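PDB 4JVS: effector protein B, substrate of the Dot/Icm secretion system from Legionella drancourtii, which is a secreted bacterial effector whose GAP domain, the part described here, probably stimulates GTP hydrolysis by a host Rab GTPase. Local coordinates for residues Pro23-Leu37 and Val53-Phe67. Sequence-based numbering, arbitrary orientation.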
ATOM      1  N   PRO A  23      -7.676  18.300 -27.042  1.00 62.70           N
ATOM      2  CA  PRO A  23      -7.634  17.346 -25.927  1.00 56.16           C
ATOM      3  C   PRO A  23      -9.037  16.989 -25.458  1.00 55.74           C
ATOM      4  O   PRO A  23      -9.826  17.890 -25.176  1.00 55.79           O
ATOM      5  CB  PRO A  23      -6.893  18.118 -24.830  1.00 55.25           C
ATOM      6  CG  PRO A  23      -7.028  19.555 -25.197  1.00 58.09           C
ATOM      7  CD  PRO A  23      -7.007  19.566 -26.696  1.00 61.60           C
ATOM      8  N   PRO A  24      -9.352  15.688 -25.394  1.00 52.28           N
ATOM      9  CA  PRO A  24     -10.670  15.209 -24.979  1.00 47.72           C
ATOM     10  C   PRO A  24     -10.883  15.363 -23.481  1.00 50.83           C
ATOM     11  O   PRO A  24      -9.908  15.386 -22.733  1.00 50.90           O
ATOM     12  CB  PRO A  24     -10.628  13.730 -25.352  1.00 47.77           C
ATOM     13  CG  PRO A  24      -9.212  13.386 -25.373  1.00 48.29           C
ATOM     14  CD  PRO A  24      -8.486  14.590 -25.846  1.00 51.34           C
ATOM     15  N   LEU A  25     -12.143  15.455 -23.061  1.00 49.72           N
ATOM     16  CA  LEU A  25     -12.497  15.672 -21.663  1.00 47.56           C
ATOM     17  C   LEU A  25     -12.983  14.385 -21.010  1.00 46.79           C
ATOM     18  O   LEU A  25     -14.026  13.847 -21.383  1.00 49.40           O
ATOM     19  CB  LEU A  25     -13.609  16.718 -21.576  1.00 49.31           C
ATOM     20  CG  LEU A  25     -14.151  17.152 -20.215  1.00 45.38           C
ATOM     21  CD1 LEU A  25     -13.266  18.212 -19.604  1.00 46.09           C
ATOM     22  CD2 LEU A  25     -15.543  17.682 -20.389  1.00 42.99           C
ATOM     23  N   LEU A  26     -12.233  13.888 -20.037  1.00 44.41           N
ATOM     24  CA  LEU A  26     -12.665  12.708 -19.305  1.00 44.37           C
ATOM     25  C   LEU A  26     -13.849  13.055 -18.422  1.00 45.72           C
ATOM     26  O   LEU A  26     -13.769  13.964 -17.592  1.00 47.85           O
ATOM     27  CB  LEU A  26     -11.532  12.154 -18.451  1.00 43.19           C
ATOM     28  CG  LEU A  26     -10.235  11.857 -19.189  1.00 42.68           C
ATOM     29  CD1 LEU A  26      -9.237  11.306 -18.207  1.00 39.24           C
ATOM     30  CD2 LEU A  26     -10.468  10.897 -20.352  1.00 44.00           C
ATOM     31  N   GLN A  27     -14.944  12.325 -18.604  1.00 45.52           N
ATOM     32  CA  GLN A  27     -16.158  12.557 -17.833  1.00 47.37           C
ATOM     33  C   GLN A  27     -16.649  11.295 -17.138  1.00 47.80           C
ATOM     34  O   GLN A  27     -16.471  10.185 -17.653  1.00 48.60           O
ATOM     35  CB  GLN A  27     -17.262  13.125 -18.727  1.00 49.00           C
ATOM     36  CG  GLN A  27     -17.292  14.644 -18.769  1.00 51.16           C
ATOM     37  CD  GLN A  27     -18.518  15.177 -19.475  1.00 52.61           C
ATOM     38  OE1 GLN A  27     -18.763  14.855 -20.644  1.00 54.90           O
ATOM     39  NE2 GLN A  27     -19.302  15.992 -18.771  1.00 47.36           N
ATOM     40  N   MET A  28     -17.292  11.446 -15.996  1.00 45.40           N
ATOM     41  CA  MET A  28     -17.746  10.299 -15.252  1.00 48.22           C
ATOM     42  C   MET A  28     -19.226  10.105 -15.350  1.00 51.17           C
ATOM     43  O   MET A  28     -20.001  10.992 -15.129  1.00 49.59           O
ATOM     44  CB  MET A  28     -17.335  10.397 -13.824  1.00 47.70           C
ATOM     45  CG  MET A  28     -15.851  10.393 -13.651  1.00 48.03           C
ATOM     46  SD  MET A  28     -15.438   9.964 -11.993  1.00 53.94           S
ATOM     47  CE  MET A  28     -16.479   8.562 -11.703  1.00 39.89           C
ATOM     48  N   GLU A  29     -19.581   8.889 -15.701  1.00 56.89           N
ATOM     49  CA  GLU A  29     -20.852   8.550 -16.270  1.00 63.13           C
ATOM     50  C   GLU A  29     -22.014   8.445 -15.315  1.00 72.10           C
ATOM     51  O   GLU A  29     -21.858   8.407 -14.108  1.00 68.45           O
ATOM     52  CB  GLU A  29     -20.742   7.296 -17.119  1.00 63.04           C
ATOM     53  CG  GLU A  29     -19.333   6.795 -17.331  1.00 59.62           C
ATOM     54  CD  GLU A  29     -19.076   6.405 -18.760  1.00 60.33           C
ATOM     55  OE1 GLU A  29     -19.410   5.286 -19.149  1.00 59.94           O
ATOM     56  OE2 GLU A  29     -18.541   7.230 -19.497  1.00 59.29           O
ATOM     57  N   GLN A  30     -23.200   8.386 -15.891  1.00 76.38           N
ATOM     58  CA  GLN A  30     -24.400   8.591 -15.136  1.00 77.68           C
ATOM     59  C   GLN A  30     -24.513   7.584 -14.025  1.00 78.97           C
ATOM     60  O   GLN A  30     -24.840   7.937 -12.913  1.00 81.33           O
ATOM     61  CB  GLN A  30     -25.603   8.464 -16.071  1.00 76.29           C
ATOM     62  CG  GLN A  30     -26.032   7.037 -16.383  1.00 73.46           C
ATOM     63  CD  GLN A  30     -27.539   6.894 -16.528  1.00 69.66           C
ATOM     64  OE1 GLN A  30     -28.231   6.501 -15.600  1.00 64.04           O
ATOM     65  NE2 GLN A  30     -28.044   7.212 -17.701  1.00 63.52           N
ATOM     66  N   GLU A  31     -24.272   6.321 -14.304  1.00 75.38           N
ATOM     67  CA  GLU A  31     -24.052   5.397 -13.232  1.00 74.17           C
ATOM     68  C   GLU A  31     -23.198   4.287 -13.743  1.00 71.75           C
ATOM     69  O   GLU A  31     -23.210   3.212 -13.202  1.00 71.99           O
ATOM     70  CB  GLU A  31     -25.364   4.922 -12.608  1.00 77.38           C
ATOM     71  CG  GLU A  31     -25.274   3.657 -11.753  1.00 78.69           C
ATOM     72  CD  GLU A  31     -24.951   3.913 -10.294  1.00 80.11           C
ATOM     73  OE1 GLU A  31     -24.342   4.950  -9.985  1.00 79.95           O
ATOM     74  OE2 GLU A  31     -25.282   3.069  -9.453  1.00 73.95           O
ATOM     75  N   GLN A  32     -22.483   4.535 -14.821  1.00 68.58           N
ATOM     76  CA  GLN A  32     -21.724   3.482 -15.465  1.00 63.99           C
ATOM     77  C   GLN A  32     -20.576   2.965 -14.632  1.00 60.42           C
ATOM     78  O   GLN A  32     -19.924   3.700 -13.933  1.00 58.85           O
ATOM     79  CB  GLN A  32     -21.236   3.934 -16.835  1.00 63.73           C
ATOM     80  CG  GLN A  32     -22.266   4.749 -17.599  1.00 69.78           C
ATOM     81  CD  GLN A  32     -23.018   3.987 -18.670  1.00 66.17           C
ATOM     82  OE1 GLN A  32     -23.212   2.782 -18.589  1.00 62.27           O
ATOM     83  NE2 GLN A  32     -23.462   4.706 -19.673  1.00 61.05           N
ATOM     84  N   PRO A  33     -20.342   1.676 -14.759  1.00 54.02           N
ATOM     85  CA  PRO A  33     -19.355   0.933 -14.014  1.00 50.09           C
ATOM     86  C   PRO A  33     -17.962   1.254 -14.440  1.00 48.42           C
ATOM     87  O   PRO A  33     -17.774   1.769 -15.489  1.00 45.99           O
ATOM     88  CB  PRO A  33     -19.653  -0.489 -14.421  1.00 48.39           C
ATOM     89  CG  PRO A  33     -21.063  -0.489 -14.756  1.00 49.90           C
ATOM     90  CD  PRO A  33     -21.272   0.792 -15.447  1.00 55.16           C
ATOM     91  N   PHE A  34     -16.996   0.943 -13.601  1.00 47.09           N
ATOM     92  CA  PHE A  34     -15.590   1.199 -13.904  1.00 43.23           C
ATOM     93  C   PHE A  34     -15.110   0.668 -15.279  1.00 42.32           C
ATOM     94  O   PHE A  34     -14.453   1.401 -16.011  1.00 43.49           O
ATOM     95  CB  PHE A  34     -14.711   0.686 -12.750  1.00 41.78           C
ATOM     96  CG  PHE A  34     -13.293   1.188 -12.786  1.00 40.39           C
ATOM     97  CD1 PHE A  34     -12.957   2.418 -12.236  1.00 39.43           C
ATOM     98  CD2 PHE A  34     -12.295   0.423 -13.360  1.00 37.66           C
ATOM     99  CE1 PHE A  34     -11.650   2.875 -12.263  1.00 36.72           C
ATOM    100  CE2 PHE A  34     -10.992   0.874 -13.395  1.00 38.41           C
ATOM    101  CZ  PHE A  34     -10.667   2.104 -12.841  1.00 39.95           C
ATOM    102  N   PRO A  35     -15.438  -0.547 -15.642  1.00 40.58           N
ATOM    103  CA  PRO A  35     -14.982  -1.060 -16.909  1.00 41.56           C
ATOM    104  C   PRO A  35     -15.498  -0.297 -18.103  1.00 45.23           C
ATOM    105  O   PRO A  35     -14.771  -0.076 -19.029  1.00 46.15           O
ATOM    106  CB  PRO A  35     -15.565  -2.445 -16.916  1.00 43.60           C
ATOM    107  CG  PRO A  35     -15.625  -2.803 -15.524  1.00 43.40           C
ATOM    108  CD  PRO A  35     -16.126  -1.588 -14.889  1.00 43.27           C
ATOM    109  N   GLU A  36     -16.754   0.075 -18.103  1.00 46.14           N
ATOM    110  CA  GLU A  36     -17.297   0.884 -19.169  1.00 46.89           C
ATOM    111  C   GLU A  36     -16.703   2.257 -19.218  1.00 46.41           C
ATOM    112  O   GLU A  36     -16.532   2.827 -20.255  1.00 44.57           O
ATOM    113  CB  GLU A  36     -18.794   0.954 -19.064  1.00 49.06           C
ATOM    114  CG  GLU A  36     -19.426  -0.297 -19.595  1.00 52.17           C
ATOM    115  CD  GLU A  36     -18.819  -0.732 -20.891  1.00 53.88           C
ATOM    116  OE1 GLU A  36     -18.441  -1.900 -20.992  1.00 52.46           O
ATOM    117  OE2 GLU A  36     -18.733   0.104 -21.804  1.00 55.69           O
ATOM    118  N   LEU A  37     -16.441   2.803 -18.063  1.00 44.06           N
ATOM    119  CA  LEU A  37     -15.822   4.070 -17.988  1.00 43.42           C
ATOM    120  C   LEU A  37     -14.455   4.026 -18.623  1.00 44.44           C
ATOM    121  O   LEU A  37     -14.122   4.850 -19.411  1.00 45.14           O
ATOM    122  CB  LEU A  37     -15.694   4.395 -16.524  1.00 43.37           C
ATOM    123  CG  LEU A  37     -15.214   5.728 -16.034  1.00 43.34           C
ATOM    124  CD1 LEU A  37     -16.016   6.805 -16.692  1.00 47.39           C
ATOM    125  CD2 LEU A  37     -15.409   5.785 -14.554  1.00 39.54           C
ATOM    126  N   VAL A  53      -4.849  15.764 -22.317  1.00 52.82           N
ATOM    127  CA  VAL A  53      -6.145  15.322 -21.781  1.00 50.94           C
ATOM    128  C   VAL A  53      -6.637  16.248 -20.659  1.00 47.94           C
ATOM    129  O   VAL A  53      -5.835  16.804 -19.920  1.00 50.09           O
ATOM    130  CB  VAL A  53      -6.064  13.852 -21.273  1.00 51.57           C
ATOM    131  CG1 VAL A  53      -5.034  13.719 -20.152  1.00 50.21           C
ATOM    132  CG2 VAL A  53      -7.429  13.341 -20.824  1.00 46.38           C
ATOM    133  N   ARG A  54      -7.951  16.411 -20.532  1.00 47.55           N
ATOM    134  CA  ARG A  54      -8.529  17.281 -19.508  1.00 48.79           C
ATOM    135  C   ARG A  54      -9.190  16.503 -18.360  1.00 50.52           C
ATOM    136  O   ARG A  54     -10.336  16.049 -18.471  1.00 47.59           O
ATOM    137  CB  ARG A  54      -9.537  18.259 -20.128  1.00 51.57           C
ATOM    138  CG  ARG A  54      -9.110  18.816 -21.480  1.00 53.13           C
ATOM    139  CD  ARG A  54      -9.853  20.091 -21.845  1.00 55.89           C
ATOM    140  NE  ARG A  54     -11.312  19.966 -21.811  1.00 54.96           N
ATOM    141  CZ  ARG A  54     -12.070  19.671 -22.866  1.00 52.45           C
ATOM    142  NH1 ARG A  54     -11.510  19.443 -24.042  1.00 54.53           N
ATOM    143  NH2 ARG A  54     -13.388  19.603 -22.746  1.00 50.93           N
ATOM    144  N   THR A  55      -8.465  16.387 -17.248  1.00 50.41           N
ATOM    145  CA  THR A  55      -8.921  15.625 -16.096  1.00 45.76           C
ATOM    146  C   THR A  55      -9.569  16.515 -15.052  1.00 47.64           C
ATOM    147  O   THR A  55      -9.730  16.115 -13.897  1.00 50.48           O
ATOM    148  CB  THR A  55      -7.746  14.921 -15.426  1.00 45.35           C
ATOM    149  OG1 THR A  55      -6.818  15.902 -14.952  1.00 48.93           O
ATOM    150  CG2 THR A  55      -7.042  14.008 -16.409  1.00 44.52           C
ATOM    151  N   GLU A  56      -9.939  17.722 -15.462  1.00 49.20           N
ATOM    152  CA  GLU A  56     -10.487  18.731 -14.552  1.00 49.22           C
ATOM    153  C   GLU A  56     -11.840  18.316 -13.961  1.00 47.57           C
ATOM    154  O   GLU A  56     -12.140  18.613 -12.807  1.00 47.93           O
ATOM    155  CB  GLU A  56     -10.621  20.080 -15.277  1.00 52.43           C
ATOM    156  CG  GLU A  56      -9.850  20.174 -16.615  1.00 54.70           C
ATOM    157  CD  GLU A  56      -8.327  20.202 -16.440  1.00 58.27           C
ATOM    158  OE1 GLU A  56      -7.607  19.739 -17.355  1.00 55.55           O
ATOM    159  OE2 GLU A  56      -7.849  20.689 -15.388  1.00 58.41           O
ATOM    160  N   GLU A  57     -12.654  17.625 -14.752  1.00 48.36           N
ATOM    161  CA  GLU A  57     -13.999  17.259 -14.313  1.00 47.08           C
ATOM    162  C   GLU A  57     -14.074  15.859 -13.698  1.00 46.70           C
ATOM    163  O   GLU A  57     -15.167  15.345 -13.416  1.00 44.02           O
ATOM    164  CB  GLU A  57     -15.002  17.432 -15.455  1.00 43.43           C
ATOM    165  CG  GLU A  57     -15.015  18.853 -15.996  1.00 44.46           C
ATOM    166  CD  GLU A  57     -16.271  19.189 -16.775  1.00 46.90           C
ATOM    167  OE1 GLU A  57     -16.239  20.195 -17.523  1.00 44.93           O
ATOM    168  OE2 GLU A  57     -17.279  18.454 -16.635  1.00 47.45           O
ATOM    169  N   VAL A  58     -12.905  15.262 -13.478  1.00 44.96           N
ATOM    170  CA  VAL A  58     -12.814  13.959 -12.836  1.00 45.81           C
ATOM    171  C   VAL A  58     -12.812  14.122 -11.308  1.00 44.11           C
ATOM    172  O   VAL A  58     -11.974  14.823 -10.748  1.00 49.13           O
ATOM    173  CB  VAL A  58     -11.556  13.173 -13.322  1.00 45.95           C
ATOM    174  CG1 VAL A  58     -11.437  11.824 -12.625  1.00 44.45           C
ATOM    175  CG2 VAL A  58     -11.607  12.968 -14.823  1.00 45.54           C
ATOM    176  N   ASN A  59     -13.769  13.484 -10.645  1.00 42.86           N
ATOM    177  CA  ASN A  59     -13.797  13.448  -9.193  1.00 45.18           C
ATOM    178  C   ASN A  59     -13.127  12.180  -8.682  1.00 43.95           C
ATOM    179  O   ASN A  59     -13.709  11.096  -8.734  1.00 43.12           O
ATOM    180  CB  ASN A  59     -15.236  13.523  -8.688  1.00 44.90           C
ATOM    181  CG  ASN A  59     -15.330  13.548  -7.171  1.00 47.78           C
ATOM    182  OD1 ASN A  59     -14.466  13.038  -6.460  1.00 49.97           O
ATOM    183  ND2 ASN A  59     -16.402  14.133  -6.667  1.00 54.04           N
ATOM    184  N   PHE A  60     -11.920  12.333  -8.149  1.00 40.85           N
ATOM    185  CA  PHE A  60     -11.115  11.186  -7.760  1.00 40.29           C
ATOM    186  C   PHE A  60     -11.738  10.320  -6.663  1.00 41.40           C
ATOM    187  O   PHE A  60     -11.628   9.092  -6.713  1.00 41.25           O
ATOM    188  CB  PHE A  60      -9.681  11.608  -7.447  1.00 37.39           C
ATOM    189  CG  PHE A  60      -8.898  11.967  -8.669  1.00 40.81           C
ATOM    190  CD1 PHE A  60      -8.428  10.983  -9.514  1.00 45.39           C
ATOM    191  CD2 PHE A  60      -8.664  13.282  -8.998  1.00 41.54           C
ATOM    192  CE1 PHE A  60      -7.716  11.313 -10.657  1.00 43.79           C
ATOM    193  CE2 PHE A  60      -7.959  13.612 -10.133  1.00 40.84           C
ATOM    194  CZ  PHE A  60      -7.491  12.631 -10.965  1.00 42.00           C
ATOM    195  N   GLY A  61     -12.417  10.953  -5.708  1.00 40.42           N
ATOM    196  CA  GLY A  61     -13.225  10.239  -4.730  1.00 40.20           C
ATOM    197  C   GLY A  61     -14.315   9.371  -5.352  1.00 43.11           C
ATOM    198  O   GLY A  61     -14.514   8.220  -4.945  1.00 45.21           O
ATOM    199  N   GLN A  62     -15.023   9.899  -6.348  1.00 42.41           N
ATOM    200  CA  GLN A  62     -16.036   9.100  -7.039  1.00 42.66           C
ATOM    201  C   GLN A  62     -15.396   8.026  -7.924  1.00 41.52           C
ATOM    202  O   GLN A  62     -15.954   6.947  -8.103  1.00 39.36           O
ATOM    203  CB  GLN A  62     -16.980   9.979  -7.872  1.00 46.30           C
ATOM    204  CG  GLN A  62     -17.592  11.169  -7.121  1.00 50.12           C
ATOM    205  CD  GLN A  62     -18.603  10.776  -6.050  1.00 53.32           C
ATOM    206  OE1 GLN A  62     -19.611  10.119  -6.336  1.00 52.86           O
ATOM    207  NE2 GLN A  62     -18.347  11.198  -4.809  1.00 50.32           N
ATOM    208  N   LEU A  63     -14.226   8.323  -8.485  1.00 40.63           N
ATOM    209  CA  LEU A  63     -13.544   7.353  -9.318  1.00 37.65           C
ATOM    210  C   LEU A  63     -13.134   6.177  -8.447  1.00 40.11           C
ATOM    211  O   LEU A  63     -13.233   5.022  -8.866  1.00 38.36           O
ATOM    212  CB  LEU A  63     -12.315   7.969  -9.975  1.00 41.11           C
ATOM    213  CG  LEU A  63     -12.030   7.583 -11.433  1.00 37.88           C
ATOM    214  CD1 LEU A  63     -10.578   7.846 -11.790  1.00 37.03           C
ATOM    215  CD2 LEU A  63     -12.381   6.153 -11.684  1.00 36.33           C
ATOM    216  N   ALA A  64     -12.684   6.477  -7.231  1.00 39.74           N
ATOM    217  CA  ALA A  64     -12.299   5.431  -6.292  1.00 37.98           C
ATOM    218  C   ALA A  64     -13.488   4.567  -5.839  1.00 38.61           C
ATOM    219  O   ALA A  64     -13.378   3.341  -5.823  1.00 38.36           O
ATOM    220  CB  ALA A  64     -11.555   6.019  -5.103  1.00 37.94           C
ATOM    221  N   LYS A  65     -14.616   5.182  -5.480  1.00 36.93           N
ATOM    222  CA  LYS A  65     -15.817   4.393  -5.168  1.00 38.25           C
ATOM    223  C   LYS A  65     -16.172   3.487  -6.341  1.00 38.44           C
ATOM    224  O   LYS A  65     -16.483   2.313  -6.168  1.00 39.45           O
ATOM    225  CB  LYS A  65     -17.017   5.280  -4.816  1.00 37.13           C
ATOM    226  CG  LYS A  65     -16.781   6.193  -3.604  1.00 42.34           C
ATOM    227  CD  LYS A  65     -17.639   7.475  -3.650  1.00 45.35           C
ATOM    228  CE  LYS A  65     -17.271   8.466  -2.528  1.00 47.40           C
ATOM    229  NZ  LYS A  65     -17.590   7.970  -1.142  1.00 48.68           N
ATOM    230  N   CYS A  66     -16.085   4.046  -7.537  1.00 38.46           N
ATOM    231  CA  CYS A  66     -16.437   3.350  -8.764  1.00 39.01           C
ATOM    232  C   CYS A  66     -15.549   2.122  -8.991  1.00 39.00           C
ATOM    233  O   CYS A  66     -16.032   1.035  -9.329  1.00 39.12           O
ATOM    234  CB  CYS A  66     -16.327   4.328  -9.936  1.00 38.52           C
ATOM    235  SG  CYS A  66     -16.909   3.725 -11.525  1.00 40.34           S
ATOM    236  N   PHE A  67     -14.247   2.291  -8.799  1.00 37.74           N
ATOM    237  CA  PHE A  67     -13.334   1.162  -8.911  1.00 37.66           C
ATOM    238  C   PHE A  67     -13.550   0.157  -7.774  1.00 38.37           C
ATOM    239  O   PHE A  67     -13.526  -1.061  -7.983  1.00 36.21           O
ATOM    240  CB  PHE A  67     -11.880   1.631  -8.922  1.00 33.97           C
ATOM    241  CG  PHE A  67     -10.909   0.540  -8.624  1.00 34.08           C
ATOM    242  CD1 PHE A  67     -10.604  -0.403  -9.583  1.00 33.82           C
ATOM    243  CD2 PHE A  67     -10.311   0.447  -7.375  1.00 33.30           C
ATOM    244  CE1 PHE A  67      -9.721  -1.412  -9.314  1.00 34.34           C
ATOM    245  CE2 PHE A  67      -9.427  -0.552  -7.101  1.00 33.18           C
ATOM    246  CZ  PHE A  67      -9.128  -1.489  -8.072  1.00 34.99           C
TER
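Phe-34 and Phe-67 meet edge to face, the edge of Phe-67 turned toward the face of Phe-34, with ring centroids 5.3 Å apart and planes at 66°. Phe-67 CB sits over that Phe-34 ring, 3.9 Å from its centroid, as a CH-pi contact, while Leu-63 CD2 touches the ring's edge. With Phe-34 CG anti to the backbone N (chi1 -166°), the ring reaches across to helix 60-80. Cys-66 SG lies against the first turn of helix 34-45, 4.0 Å from Leu-37 CD2. Next along, Met-28 bends at its thioether, bringing CE to 3.9 Å from Leu-63 N at the start of helix 60-80. Here Asn-59 is the N-cap, its OD1 accepting from Gln-62 N.

At the other end, a single beta bridge joins Leu-25 to Arg-54. Arg-54 N donates to Pro-24 O (3.1 Å), and Leu-26 N returns a longer, more bent bond to Arg-54 O (3.3 Å, 144°). The Arg-54 guanidinium lies with one face over Leu-25 and its edge at Pro-23 O. Leu-26 packs its CG on Val-53 CG2 (3.6 Å) and its CB on Val-58 CG2.

Farther out, Trp-41 NE1 hydrogen-bonds to Gln-27 O, and Phe-202 adds a second edge-to-face partner for Phe-34. Two backbone hydrogen bonds thus tie the loops of this N-terminal GAP subdomain, whereas the helix starts adhere through aromatic, aliphatic and sulfur contacts.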